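Local coordinates for uncharacterized protein (PDB 4ZKQ) that binds chemokines and, as a herpesvirus decoy receptor, probably keeps them from the receptors of the infected rodent host, at residues T353-P356 and S357-T360; E277-E280 and V281-R285; G334-K337 and L338-R341; F168-L171 and S172-V176; R29-R32 and Q33-I36. All blocks are in the same frame, centred on the assembly; numbering follows the deposited sequence. Where two conformers were deposited one is given.

Contact 1 (T353-P356 and S357-T360); sequences TYHP and STMT
Tyr-354 lies beside Met-359 across the tight loop joining strands 350-355 and 360-366. Its CB leads to CG anti to the backbone N (chi1 179°), which carries the ring along the loop. Tyr-354 CD1 comes 3.5 Å from Thr-360 O. Tyr-354 CE1 then passes Met-359 CA at 3.7 Å. At the tip, Tyr-354 OH touches Met-359 CA at 3.5 Å and Met-359 CG at 3.7 Å. The two side chains run side by side and point the same way. Pro-356 N sits over one face of the ring, toward its rim.

His-355 pairs with Thr-360. His-355 N donates to Thr-360 O at 2.9 Å, and His-355 O accepts from Thr-360 N at 3.3 Å. His-355 O also takes a weak bond from Met-359 N at 2.8 Å. Met-359 and Thr-360 both face His-355 and form a G1 beta bulge, with Met-359 at positive phi (56°).

The loop closes a hairpin in the antiparallel sheet that also holds strand 290-296. Strand 350-355 is at the sheet edge. Phe-300 stacks on the Tyr-354 ring, and Leu-338 packs against Tyr-354 and Pro-356. Met-359 and Thr-360 touch strand 290-296 through Tyr-296 and Thr-294.

Contact 2 (E277-E280 and V281-R285); sequences ECEE and VTPGR
Glu-279 and Pro-283 meet where the chain bends at Glu-280 and Val-281, in the loop between strands 260-263 and 285-286. The backbone is extended at Glu-279, takes a helical conformation at Glu-280 (psi -22°), which makes the bend, and is extended again from Val-281. No direct hydrogen bond joins 277-280 to 281-285.

The side chain of Glu-279 carries much of the contact. CG is anti to its carbonyl carbon (chi1 -59°), and the chain runs straight on to the carboxylate. This brings Glu-279 OE2 to 3.1 Å from Pro-283 CG and 3.6 Å from Pro-283 CD. The two side chains cross at about a right angle. Nearer the backbone, Glu-279 CB touches Val-281 O at 3.4 Å. One water donates both to Glu-279 OE1 and to Val-281 O, at 2.7 Å each. A second water donates to Glu-279 O at 2.8 Å and is also bonded to Thr-282 OG1 at 2.8 Å. That hydroxyl has a further hydrogen bond with Tyr-395 N, on strand 388-395.

Just before the bend, Cys-278 forms a disulfide with Cys-223 and so ties the loop to strand 206-223. The polar links between the segments run through the two waters. The water on OE1 and a long, weak ion pair with Arg-226 probably leave the Glu-279 charge only lightly compensated.

Contact 3 (G334-K337 and L338-R341); sequences GRRK and LVPR
The guanidinium groups of Arg-336 and Arg-341 lie flat on each other in the loop between strands 324-330 and 341-342. Arg-336 has two conformers, and the stack is that of one of them. The centres are 3.9 Å apart and the planes 30° apart. Arg-336 CZ sits over the centre of the Arg-341 group, while Arg-341 CZ lies nearer the rim of the Arg-336 group. The closest pair is Arg-336 NH2 and Arg-341 NE, 3.5 Å apart. Arg-341 CD also meets Arg-336 NH1 at 3.7 Å. Bends at chi2 (-80°) and chi3 (-148°) fold Arg-341 back over the loop.

That fold turns the edge of the Arg-341 guanidinium to the backbone. Arg-341 NH2 donates to Arg-335 O at 2.8 Å. Arg-341 NH1 donates to Arg-336 O and to Val-339 O, both at 2.9 Å. All three carbonyls lie close to the guanidinium plane. The bond to Val-339 O uses a lone pair, whereas NH1 stands above the plane of the Arg-336 carbonyl. Val-339 N meets Arg-336 O at 3.2 Å from the opposite face of that carbonyl plane, and closes the type II turn 336-339. Another type II turn, 334-337, overlaps it. Lys-337 and Leu-338 lie side by side, and Leu-338 packs on Phe-300.

The three carbonyls round the edge of Arg-341 probably offset part of its charge. They also fix the rotation of a buried cationic group, which in turn holds two overlapping turns together.

Contact 4 (F168-L171 and S172-V176); sequences FKEL and SGAGV
Glu-170 lays its side chain across Val-176, with Glu-170 OE2 3.3 Å from Val-176 CG2 and Glu-170 CD 3.5 Å from the same methyl. Its other oxygen, OE1, lies 3.9 Å from Ala-174 CB. CG is anti to the carbonyl carbon (chi1 -64°) and the chain is extended beyond it, which carries the carboxylate across to the 172-176 side. On the other side of the strand pair, Lys-169 CE passes 3.8 Å from Gly-173 O.

The backbone beneath is a beta hairpin between strands 161-169 and 175-181. Phe-168 and Val-176 form an antiparallel hydrogen-bonded pair, and Lys-169 and Gly-175 a non-hydrogen-bonded one. Glu-170 N donates to Ala-174 O at 2.9 Å. Gly-173 N closes the type I turn 170-173 on Glu-170 O at 2.7 Å. An ST turn overlaps it, in which Ser-172 OG accepts from Ala-174 N at 3.0 Å.

Further out, Gly-175 N is hydrogen-bonded to Asp-53 OD2. Lys-169 shares a backbone bond with Arg-87 of strand 85-94, on the far side of strand 161-169 in the sheet. Ser-172 and Ala-174 rest on Ala-327 of strand 324-330, and Leu-171 touches Ser-325 there.

Contact 5 (R29-R32 and Q33-I36); sequences RKDR and QATI
Asp-31 to Ala-34 form a type I turn, closed by Ala-34 N on Asp-31 O at 3.1 Å. Asp-31 CG is anti to the backbone N (chi1 -178°), which swings the carboxylate forward over the turn. Asp-31 OD1 accepts from Gln-33 N at 2.9 Å, with the N-H coming from above the carboxylate plane. This makes an Asx turn inside the type I turn.

In one of its two conformers, the Gln-33 side chain bends back at chi2 (67°) and crosses that of Asp-31 at about a right angle. Its amide is turned 50° from the carboxylate. In that conformer Gln-33 OE1 accepts a hydrogen bond from a water at 2.8 Å, and the water accepts from Arg-32 N at 2.9 Å. The water thus ties the Arg-32 backbone to the Gln-33 side chain. Ala-34 CB packs against Asp-31 O at 3.3 Å.

Arg-29 reaches across from before the turn. Its chain is extended from CG to NE, and Arg-32 CA lies over the centre of one guanidinium face. Arg-29 NH1 donates to Ala-34 O at 3.1 Å, close to the guanidinium plane. NE forms a salt bridge with Asp-53, just after helix 44-51.

The turn lies in the loop between strand 23-26 and helix 44-51. Thr-35 touches Lys-169 of strand 161-169, and Ile-36 packs on His-167 of that strand and Ile-47 of the helix.

Overall arrangement
All five contacts are local turns or bends of a chain rich in beta strand. Their order along the sequence is contact 5, 4, 2, 3, 1. Contacts 4 and 5 have centres about 11 Å apart and touch. Asp-53 bonds to both. Contact 3 touches contact 5, with centres about 17 Å apart, and contact 1, with centres about 13 Å apart. Contacts 5, 3 and 1 thus form a continuous chain of packing between distant parts of the sequence. Contacts 4 and 1 belong to hairpins of different sheets. Contact 2 stands apart, with its nearest atoms about 10 Å from contact 1, although Arg-285 begins the edge strand of the sheet that holds contact 1.

Contact 1 (T353-P356 and S357-T360)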
loop_
_atom_site.group_PDB
_atom_site.type_symbol
_atom_site.label_atom_id
_atom_site.label_comp_id
_atom_site.label_asym_id
_atom_site.label_seq_id
_atom_site.Cartn_x
_atom_site.Cartn_y
_atom_site.Cartn_z
ATOM N N THR A 353 -16.639 -9.979 13.162
ATOM C CA THR A 353 -17.605 -11.024 12.856
ATOM C C THR A 353 -18.669 -10.480 11.931
ATOM O O THR A 353 -18.981 -9.289 11.961
ATOM C CB THR A 353 -18.264 -11.583 14.135
ATOM O OG1 THR A 353 -18.920 -10.526 14.842
ATOM C CG2 THR A 353 -17.223 -12.211 15.044
ATOM N N TYR A 354 -19.205 -11.359 11.093
ATOM C CA TYR A 354 -20.218 -10.986 10.120
ATOM C C TYR A 354 -21.437 -11.880 10.263
ATOM O O TYR A 354 -21.308 -13.092 10.429
ATOM C CB TYR A 354 -19.655 -11.082 8.708
ATOM C CG TYR A 354 -20.644 -10.740 7.629
ATOM C CD1 TYR A 354 -21.259 -9.502 7.597
ATOM C CD2 TYR A 354 -20.946 -11.648 6.623
ATOM C CE1 TYR A 354 -22.153 -9.177 6.610
ATOM C CE2 TYR A 354 -21.845 -11.333 5.629
ATOM C CZ TYR A 354 -22.446 -10.093 5.628
ATOM O OH TYR A 354 -23.342 -9.758 4.643
ATOM N N HIS A 355 -22.613 -11.265 10.196
ATOM C CA HIS A 355 -23.881 -11.968 10.338
ATOM C C HIS A 355 -24.616 -11.910 9.002
ATOM O O HIS A 355 -25.306 -10.930 8.715
ATOM C CB HIS A 355 -24.708 -11.344 11.464
ATOM C CG HIS A 355 -23.929 -11.123 12.723
ATOM N ND1 HIS A 355 -23.519 -12.162 13.535
ATOM C CD2 HIS A 355 -23.472 -9.991 13.304
ATOM C CE1 HIS A 355 -22.851 -11.675 14.563
ATOM N NE2 HIS A 355 -22.805 -10.358 14.450
ATOM N N PRO A 356 -24.449 -12.953 8.167
ATOM C CA PRO A 356 -24.967 -12.909 6.794
ATOM C C PRO A 356 -26.461 -12.629 6.720
ATOM O O PRO A 356 -26.898 -11.913 5.821
ATOM C CB PRO A 356 -24.657 -14.310 6.252
ATOM C CG PRO A 356 -23.564 -14.833 7.117
ATOM C CD PRO A 356 -23.799 -14.243 8.464
ATOM N N SER A 357 -27.221 -13.177 7.664
ATOM C CA SER A 357 -28.674 -13.034 7.676
ATOM C C SER A 357 -29.108 -11.572 7.720
ATOM O O SER A 357 -30.020 -11.164 6.999
ATOM C CB SER A 357 -29.263 -13.791 8.870
ATOM O OG SER A 357 -28.504 -13.557 10.047
ATOM N N THR A 358 -28.443 -10.789 8.563
ATOM C CA THR A 358 -28.783 -9.382 8.737
ATOM C C THR A 358 -27.821 -8.458 7.991
ATOM O O THR A 358 -28.017 -7.244 7.968
ATOM C CB THR A 358 -28.789 -9.003 10.227
ATOM O OG1 THR A 358 -27.521 -9.322 10.811
ATOM C CG2 THR A 358 -29.885 -9.765 10.962
ATOM N N MET A 359 -26.789 -9.036 7.380
ATOM C CA MET A 359 -25.782 -8.256 6.667
ATOM C C MET A 359 -25.194 -7.217 7.611
ATOM O O MET A 359 -25.073 -6.038 7.273
ATOM C CB MET A 359 -26.385 -7.596 5.427
ATOM C CG MET A 359 -26.871 -8.597 4.387
ATOM S SD MET A 359 -28.088 -7.917 3.247
ATOM C CE MET A 359 -27.072 -6.878 2.200
ATOM N N THR A 360 -24.843 -7.681 8.804
ATOM C CA THR A 360 -24.321 -6.826 9.856
ATOM C C THR A 360 -22.921 -7.260 10.252
ATOM O O THR A 360 -22.680 -8.429 10.555
ATOM C CB THR A 360 -25.232 -6.853 11.104
ATOM O OG1 THR A 360 -26.564 -6.488 10.727
ATOM C CG2 THR A 360 -24.729 -5.881 12.172
#

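Contact 2 (E277-E280 and V281-R285)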
loop_
_atom_site.group_PDB
_atom_site.type_symbol
_atom_site.label_atom_id
_atom_site.label_comp_id
_atom_site.label_asym_id
_atom_site.label_seq_id
_atom_site.Cartn_x
_atom_site.Cartn_y
_atom_site.Cartn_z
ATOM N N GLU A 277 -18.975 16.714 10.988
ATOM C CA GLU A 277 -20.250 16.260 11.534
ATOM C C GLU A 277 -20.146 14.949 12.321
ATOM O O GLU A 277 -21.162 14.414 12.764
ATOM C CB GLU A 277 -21.271 16.116 10.407
ATOM C CG GLU A 277 -21.718 17.450 9.822
ATOM C CD GLU A 277 -22.892 17.314 8.876
ATOM O OE1 GLU A 277 -22.815 16.486 7.945
ATOM O OE2 GLU A 277 -23.897 18.032 9.068
ATOM N N CYS A 278 -18.927 14.447 12.511
ATOM C CA CYS A 278 -18.706 13.251 13.327
ATOM C C CYS A 278 -18.845 13.579 14.804
ATOM O O CYS A 278 -18.426 14.645 15.246
ATOM C CB CYS A 278 -17.316 12.658 13.086
ATOM S SG CYS A 278 -16.983 12.124 11.382
ATOM N N GLU A 279 -19.411 12.658 15.575
ATOM C CA GLU A 279 -19.396 12.800 17.020
ATOM C C GLU A 279 -17.965 12.603 17.512
ATOM O O GLU A 279 -17.207 11.824 16.932
ATOM C CB GLU A 279 -20.346 11.799 17.678
ATOM C CG GLU A 279 -21.786 11.937 17.237
ATOM C CD GLU A 279 -22.722 11.069 18.053
ATOM O OE1 GLU A 279 -22.847 11.309 19.276
ATOM O OE2 GLU A 279 -23.322 10.140 17.473
ATOM N N GLU A 280 -17.589 13.316 18.571
ATOM C CA GLU A 280 -16.228 13.251 19.088
ATOM C C GLU A 280 -15.932 11.884 19.681
ATOM O O GLU A 280 -14.775 11.485 19.804
ATOM C CB GLU A 280 -16.004 14.344 20.137
ATOM C CG GLU A 280 -16.004 15.751 19.563
ATOM C CD GLU A 280 -14.803 16.033 18.681
ATOM O OE1 GLU A 280 -13.716 15.469 18.943
ATOM O OE2 GLU A 280 -14.947 16.819 17.721
ATOM N N VAL A 281 -16.990 11.176 20.056
ATOM C CA VAL A 281 -16.877 9.797 20.495
ATOM C C VAL A 281 -17.883 9.005 19.699
ATOM O O VAL A 281 -19.068 9.331 19.676
ATOM C CB VAL A 281 -17.131 9.643 21.993
ATOM C CG1 VAL A 281 -17.020 8.180 22.405
ATOM C CG2 VAL A 281 -16.142 10.479 22.752
ATOM N N THR A 282 -17.406 7.976 19.016
ATOM C CA THR A 282 -18.263 7.252 18.101
ATOM C C THR A 282 -19.203 6.366 18.914
ATOM O O THR A 282 -18.760 5.695 19.844
ATOM C CB THR A 282 -17.441 6.418 17.113
ATOM O OG1 THR A 282 -16.417 7.241 16.535
ATOM C CG2 THR A 282 -18.330 5.867 16.015
ATOM N N PRO A 283 -20.507 6.373 18.582
ATOM C CA PRO A 283 -21.461 5.525 19.307
ATOM C C PRO A 283 -21.135 4.038 19.229
ATOM O O PRO A 283 -20.851 3.517 18.151
ATOM C CB PRO A 283 -22.791 5.812 18.607
ATOM C CG PRO A 283 -22.626 7.146 18.002
ATOM C CD PRO A 283 -21.185 7.230 17.594
ATOM N N GLY A 284 -21.188 3.367 20.371
ATOM C CA GLY A 284 -20.949 1.939 20.432
ATOM C C GLY A 284 -21.495 1.392 21.732
ATOM O O GLY A 284 -21.964 2.153 22.576
ATOM N N ARG A 285 -21.442 0.073 21.893
ATOM C CA ARG A 285 -21.881 -0.559 23.129
ATOM C C ARG A 285 -20.679 -0.882 24.003
ATOM O O ARG A 285 -19.776 -1.607 23.586
ATOM C CB ARG A 285 -22.684 -1.825 22.833
ATOM C CG ARG A 285 -23.624 -2.229 23.959
ATOM C CD ARG A 285 -24.433 -3.462 23.602
ATOM N NE ARG A 285 -23.617 -4.672 23.613
ATOM C CZ ARG A 285 -24.062 -5.879 23.280
ATOM N NH1 ARG A 285 -25.323 -6.047 22.901
ATOM N NH2 ARG A 285 -23.243 -6.921 23.321
HETATM O O HOH W 1 -17.670 9.496 15.497
HETATM O O HOH W 2 -21.585 9.465 20.762
#

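Contact 3 (G334-K337 and L338-R341)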
loop_
_atom_site.group_PDB
_atom_site.type_symbol
_atom_site.label_atom_id
_atom_site.label_comp_id
_atom_site.label_asym_id
_atom_site.label_seq_id
_atom_site.Cartn_x
_atom_site.Cartn_y
_atom_site.Cartn_z
ATOM N N GLY A 334 -17.275 -21.075 -1.069
ATOM C CA GLY A 334 -16.432 -22.179 -0.638
ATOM C C GLY A 334 -16.581 -22.511 0.836
ATOM O O GLY A 334 -17.528 -22.068 1.484
ATOM N N ARG A 335 -15.634 -23.286 1.360
ATOM C CA ARG A 335 -15.664 -23.741 2.751
ATOM C C ARG A 335 -15.684 -22.586 3.741
ATOM O O ARG A 335 -14.901 -21.641 3.617
ATOM C CB ARG A 335 -14.452 -24.634 3.052
ATOM C CG ARG A 335 -14.484 -25.992 2.364
ATOM C CD ARG A 335 -13.315 -26.891 2.769
ATOM N NE ARG A 335 -12.362 -27.047 1.670
ATOM C CZ ARG A 335 -11.404 -26.172 1.381
ATOM N NH1 ARG A 335 -11.258 -25.076 2.116
ATOM N NH2 ARG A 335 -10.586 -26.389 0.358
ATOM N N ARG A 336 -16.577 -22.680 4.724
ATOM C CA ARG A 336 -16.686 -21.673 5.776
ATOM C C ARG A 336 -16.784 -20.271 5.183
ATOM O O ARG A 336 -16.133 -19.341 5.655
ATOM C CB ARG A 336 -15.492 -21.759 6.734
ATOM C CG ARG A 336 -15.415 -23.064 7.517
ATOM C CD ARG A 336 -14.384 -23.003 8.640
ATOM N NE ARG A 336 -13.007 -23.037 8.137
ATOM C CZ ARG A 336 -12.088 -22.090 8.329
ATOM N NH1 ARG A 336 -12.355 -20.989 9.024
ATOM N NH2 ARG A 336 -10.876 -22.253 7.813
ATOM N N LYS A 337 -17.596 -20.124 4.141
ATOM C CA LYS A 337 -17.736 -18.833 3.476
ATOM C C LYS A 337 -18.247 -17.795 4.470
ATOM O O LYS A 337 -18.966 -18.126 5.409
ATOM C CB LYS A 337 -18.668 -18.933 2.259
ATOM C CG LYS A 337 -20.159 -18.999 2.574
ATOM C CD LYS A 337 -20.985 -19.136 1.297
ATOM C CE LYS A 337 -22.476 -19.041 1.585
ATOM N NZ LYS A 337 -23.307 -19.231 0.362
ATOM N N LEU A 338 -17.827 -16.549 4.267
ATOM C CA LEU A 338 -18.226 -15.414 5.095
ATOM C C LEU A 338 -17.699 -15.499 6.533
ATOM O O LEU A 338 -18.121 -14.736 7.403
ATOM C CB LEU A 338 -19.751 -15.270 5.085
ATOM C CG LEU A 338 -20.334 -15.070 3.680
ATOM C CD1 LEU A 338 -21.851 -14.973 3.721
ATOM C CD2 LEU A 338 -19.749 -13.833 3.003
ATOM N N VAL A 339 -16.744 -16.397 6.764
ATOM C CA VAL A 339 -16.076 -16.503 8.060
ATOM C C VAL A 339 -14.669 -15.911 7.949
ATOM O O VAL A 339 -13.852 -16.428 7.189
ATOM C CB VAL A 339 -15.976 -17.964 8.540
ATOM C CG1 VAL A 339 -15.223 -18.040 9.866
ATOM C CG2 VAL A 339 -17.362 -18.578 8.672
ATOM N N PRO A 340 -14.381 -14.826 8.699
ATOM C CA PRO A 340 -13.058 -14.196 8.598
ATOM C C PRO A 340 -11.902 -15.116 8.972
ATOM O O PRO A 340 -11.964 -15.829 9.974
ATOM C CB PRO A 340 -13.148 -13.022 9.586
ATOM C CG PRO A 340 -14.586 -12.719 9.690
ATOM C CD PRO A 340 -15.277 -14.054 9.580
ATOM N N ARG A 341 -10.869 -15.101 8.133
ATOM C CA ARG A 341 -9.613 -15.790 8.400
ATOM C C ARG A 341 -8.563 -14.774 8.816
ATOM O O ARG A 341 -8.180 -13.923 8.024
ATOM C CB ARG A 341 -9.116 -16.542 7.160
ATOM C CG ARG A 341 -10.193 -17.180 6.276
ATOM C CD ARG A 341 -10.658 -18.482 6.845
ATOM N NE ARG A 341 -11.043 -19.427 5.796
ATOM C CZ ARG A 341 -12.281 -19.628 5.353
ATOM N NH1 ARG A 341 -13.310 -18.943 5.836
ATOM N NH2 ARG A 341 -12.494 -20.531 4.409
#

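Contact 4 (F168-L171 and S172-V176)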
loop_
_atom_site.group_PDB
_atom_site.type_symbol
_atom_site.label_atom_id
_atom_site.label_comp_id
_atom_site.label_asym_id
_atom_site.label_seq_id
_atom_site.Cartn_x
_atom_site.Cartn_y
_atom_site.Cartn_z
ATOM N N PHE A 168 4.196 -5.524 -0.293
ATOM C CA PHE A 168 4.278 -4.771 0.958
ATOM C C PHE A 168 3.633 -5.564 2.088
ATOM O O PHE A 168 2.415 -5.781 2.100
ATOM C CB PHE A 168 3.598 -3.407 0.807
ATOM C CG PHE A 168 3.801 -2.483 1.982
ATOM C CD1 PHE A 168 4.983 -1.775 2.132
ATOM C CD2 PHE A 168 2.804 -2.305 2.919
ATOM C CE1 PHE A 168 5.168 -0.919 3.212
ATOM C CE2 PHE A 168 2.984 -1.453 3.997
ATOM C CZ PHE A 168 4.165 -0.762 4.144
ATOM N N LYS A 169 4.456 -6.028 3.020
ATOM C CA LYS A 169 3.945 -6.742 4.183
ATOM C C LYS A 169 3.605 -5.729 5.259
ATOM O O LYS A 169 4.491 -5.124 5.866
ATOM C CB LYS A 169 4.946 -7.770 4.710
ATOM C CG LYS A 169 4.315 -8.673 5.757
ATOM C CD LYS A 169 5.204 -9.826 6.166
ATOM C CE LYS A 169 4.382 -10.906 6.860
ATOM N NZ LYS A 169 5.211 -12.068 7.280
ATOM N N GLU A 170 2.309 -5.523 5.458
ATOM C CA GLU A 170 1.824 -4.574 6.442
ATOM C C GLU A 170 2.104 -5.042 7.855
ATOM O O GLU A 170 2.412 -6.214 8.103
ATOM C CB GLU A 170 0.317 -4.343 6.275
ATOM C CG GLU A 170 -0.054 -3.706 4.957
ATOM C CD GLU A 170 -1.518 -3.309 4.876
ATOM O OE1 GLU A 170 -2.325 -3.840 5.661
ATOM O OE2 GLU A 170 -1.860 -2.465 4.022
ATOM N N LEU A 171 1.977 -4.111 8.785
ATOM C CA LEU A 171 2.134 -4.423 10.195
ATOM C C LEU A 171 1.192 -5.566 10.575
ATOM O O LEU A 171 1.543 -6.444 11.359
ATOM C CB LEU A 171 1.873 -3.173 11.036
ATOM C CG LEU A 171 2.069 -3.273 12.545
ATOM C CD1 LEU A 171 3.514 -3.607 12.893
ATOM C CD2 LEU A 171 1.644 -1.963 13.182
ATOM N N SER A 172 0.004 -5.569 9.979
ATOM C CA SER A 172 -0.964 -6.642 10.200
ATOM C C SER A 172 -0.460 -8.017 9.767
ATOM O O SER A 172 -0.958 -9.039 10.231
ATOM C CB SER A 172 -2.248 -6.352 9.438
ATOM O OG SER A 172 -2.006 -6.455 8.044
ATOM N N GLY A 173 0.497 -8.030 8.845
ATOM C CA GLY A 173 0.913 -9.259 8.190
ATOM C C GLY A 173 0.289 -9.429 6.814
ATOM O O GLY A 173 0.677 -10.318 6.054
ATOM N N ALA A 174 -0.679 -8.579 6.482
ATOM C CA ALA A 174 -1.323 -8.651 5.174
ATOM C C ALA A 174 -0.314 -8.378 4.062
ATOM O O ALA A 174 0.528 -7.487 4.179
ATOM C CB ALA A 174 -2.478 -7.670 5.097
ATOM N N GLY A 175 -0.402 -9.160 2.990
ATOM C CA GLY A 175 0.428 -8.961 1.820
ATOM C C GLY A 175 -0.289 -8.107 0.798
ATOM O O GLY A 175 -1.159 -8.587 0.065
ATOM N N VAL A 176 0.068 -6.829 0.759
ATOM C CA VAL A 176 -0.561 -5.885 -0.148
ATOM C C VAL A 176 0.367 -5.635 -1.323
ATOM O O VAL A 176 1.416 -5.011 -1.183
ATOM C CB VAL A 176 -0.896 -4.576 0.564
ATOM C CG1 VAL A 176 -1.538 -3.601 -0.392
ATOM C CG2 VAL A 176 -1.834 -4.863 1.716
#

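Contact 5 (R29-R32 and Q33-I36)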
loop_
_atom_site.group_PDB
_atom_site.type_symbol
_atom_site.label_atom_id
_atom_site.label_comp_id
_atom_site.label_asym_id
_atom_site.label_seq_id
_atom_site.Cartn_x
_atom_site.Cartn_y
_atom_site.Cartn_z
ATOM N N ARG A 29 -5.146 -16.684 -0.754
ATOM C CA ARG A 29 -4.000 -17.576 -0.759
ATOM C C ARG A 29 -4.244 -18.746 0.192
ATOM O O ARG A 29 -4.980 -18.644 1.177
ATOM C CB ARG A 29 -2.707 -16.842 -0.400
ATOM C CG ARG A 29 -2.648 -16.228 0.962
ATOM C CD ARG A 29 -1.285 -15.578 1.113
ATOM N NE ARG A 29 -1.244 -14.553 2.151
ATOM C CZ ARG A 29 -0.277 -14.412 3.055
ATOM N NH1 ARG A 29 0.757 -15.250 3.110
ATOM N NH2 ARG A 29 -0.351 -13.419 3.925
ATOM N N LYS A 30 -3.618 -19.865 -0.145
ATOM C CA LYS A 30 -3.804 -21.132 0.549
ATOM C C LYS A 30 -3.229 -21.089 1.960
ATOM O O LYS A 30 -3.825 -21.621 2.898
ATOM C CB LYS A 30 -3.140 -22.238 -0.279
ATOM C CG LYS A 30 -3.384 -23.657 0.170
ATOM C CD LYS A 30 -2.971 -24.634 -0.932
ATOM C CE LYS A 30 -1.493 -24.505 -1.284
ATOM N NZ LYS A 30 -1.048 -25.529 -2.272
ATOM N N ASP A 31 -2.076 -20.439 2.099
ATOM C CA ASP A 31 -1.335 -20.394 3.359
ATOM C C ASP A 31 -1.037 -18.961 3.782
ATOM O O ASP A 31 -0.102 -18.324 3.287
ATOM C CB ASP A 31 -0.029 -21.178 3.225
ATOM C CG ASP A 31 0.772 -21.221 4.519
ATOM O OD1 ASP A 31 0.287 -20.748 5.567
ATOM O OD2 ASP A 31 1.899 -21.745 4.481
ATOM N N ARG A 32 -1.822 -18.464 4.724
ATOM C CA ARG A 32 -1.684 -17.086 5.172
ATOM C C ARG A 32 -0.475 -16.878 6.083
ATOM O O ARG A 32 -0.240 -15.765 6.559
ATOM C CB ARG A 32 -2.960 -16.641 5.872
ATOM C CG ARG A 32 -4.099 -16.382 4.905
ATOM C CD ARG A 32 -5.408 -16.176 5.634
ATOM N NE ARG A 32 -5.836 -17.384 6.333
ATOM C CZ ARG A 32 -6.584 -18.344 5.797
ATOM N NH1 ARG A 32 -7.008 -18.256 4.541
ATOM N NH2 ARG A 32 -6.913 -19.402 6.528
ATOM N N GLN A 33 0.287 -17.941 6.327
ATOM C CA GLN A 33 1.528 -17.833 7.089
ATOM C C GLN A 33 2.745 -17.851 6.163
ATOM O O GLN A 33 3.876 -17.687 6.616
ATOM C CB GLN A 33 1.629 -18.965 8.121
ATOM C CG GLN A 33 0.732 -18.768 9.337
ATOM C CD GLN A 33 -0.745 -18.842 8.994
ATOM O OE1 GLN A 33 -1.209 -19.831 8.428
ATOM N NE2 GLN A 33 -1.490 -17.791 9.331
ATOM N N ALA A 34 2.511 -18.044 4.866
ATOM C CA ALA A 34 3.606 -18.101 3.898
ATOM C C ALA A 34 4.305 -16.753 3.819
ATOM O O ALA A 34 3.684 -15.715 4.030
ATOM C CB ALA A 34 3.103 -18.524 2.522
ATOM N N THR A 35 5.601 -16.784 3.524
ATOM C CA THR A 35 6.420 -15.578 3.463
ATOM C C THR A 35 7.354 -15.630 2.268
ATOM O O THR A 35 7.604 -16.698 1.710
ATOM C CB THR A 35 7.273 -15.399 4.733
ATOM O OG1 THR A 35 8.182 -16.499 4.840
ATOM C CG2 THR A 35 6.402 -15.338 5.978
ATOM N N ILE A 36 7.860 -14.467 1.876
ATOM C CA ILE A 36 8.840 -14.376 0.806
ATOM C C ILE A 36 10.215 -14.718 1.357
ATOM O O ILE A 36 10.645 -14.147 2.352
ATOM C CB ILE A 36 8.870 -12.971 0.183
ATOM C CG1 ILE A 36 7.526 -12.662 -0.476
ATOM C CG2 ILE A 36 9.989 -12.861 -0.841
ATOM C CD1 ILE A 36 7.408 -11.245 -1.014
HETATM O O HOH W 3 -3.271 -20.172 6.517
#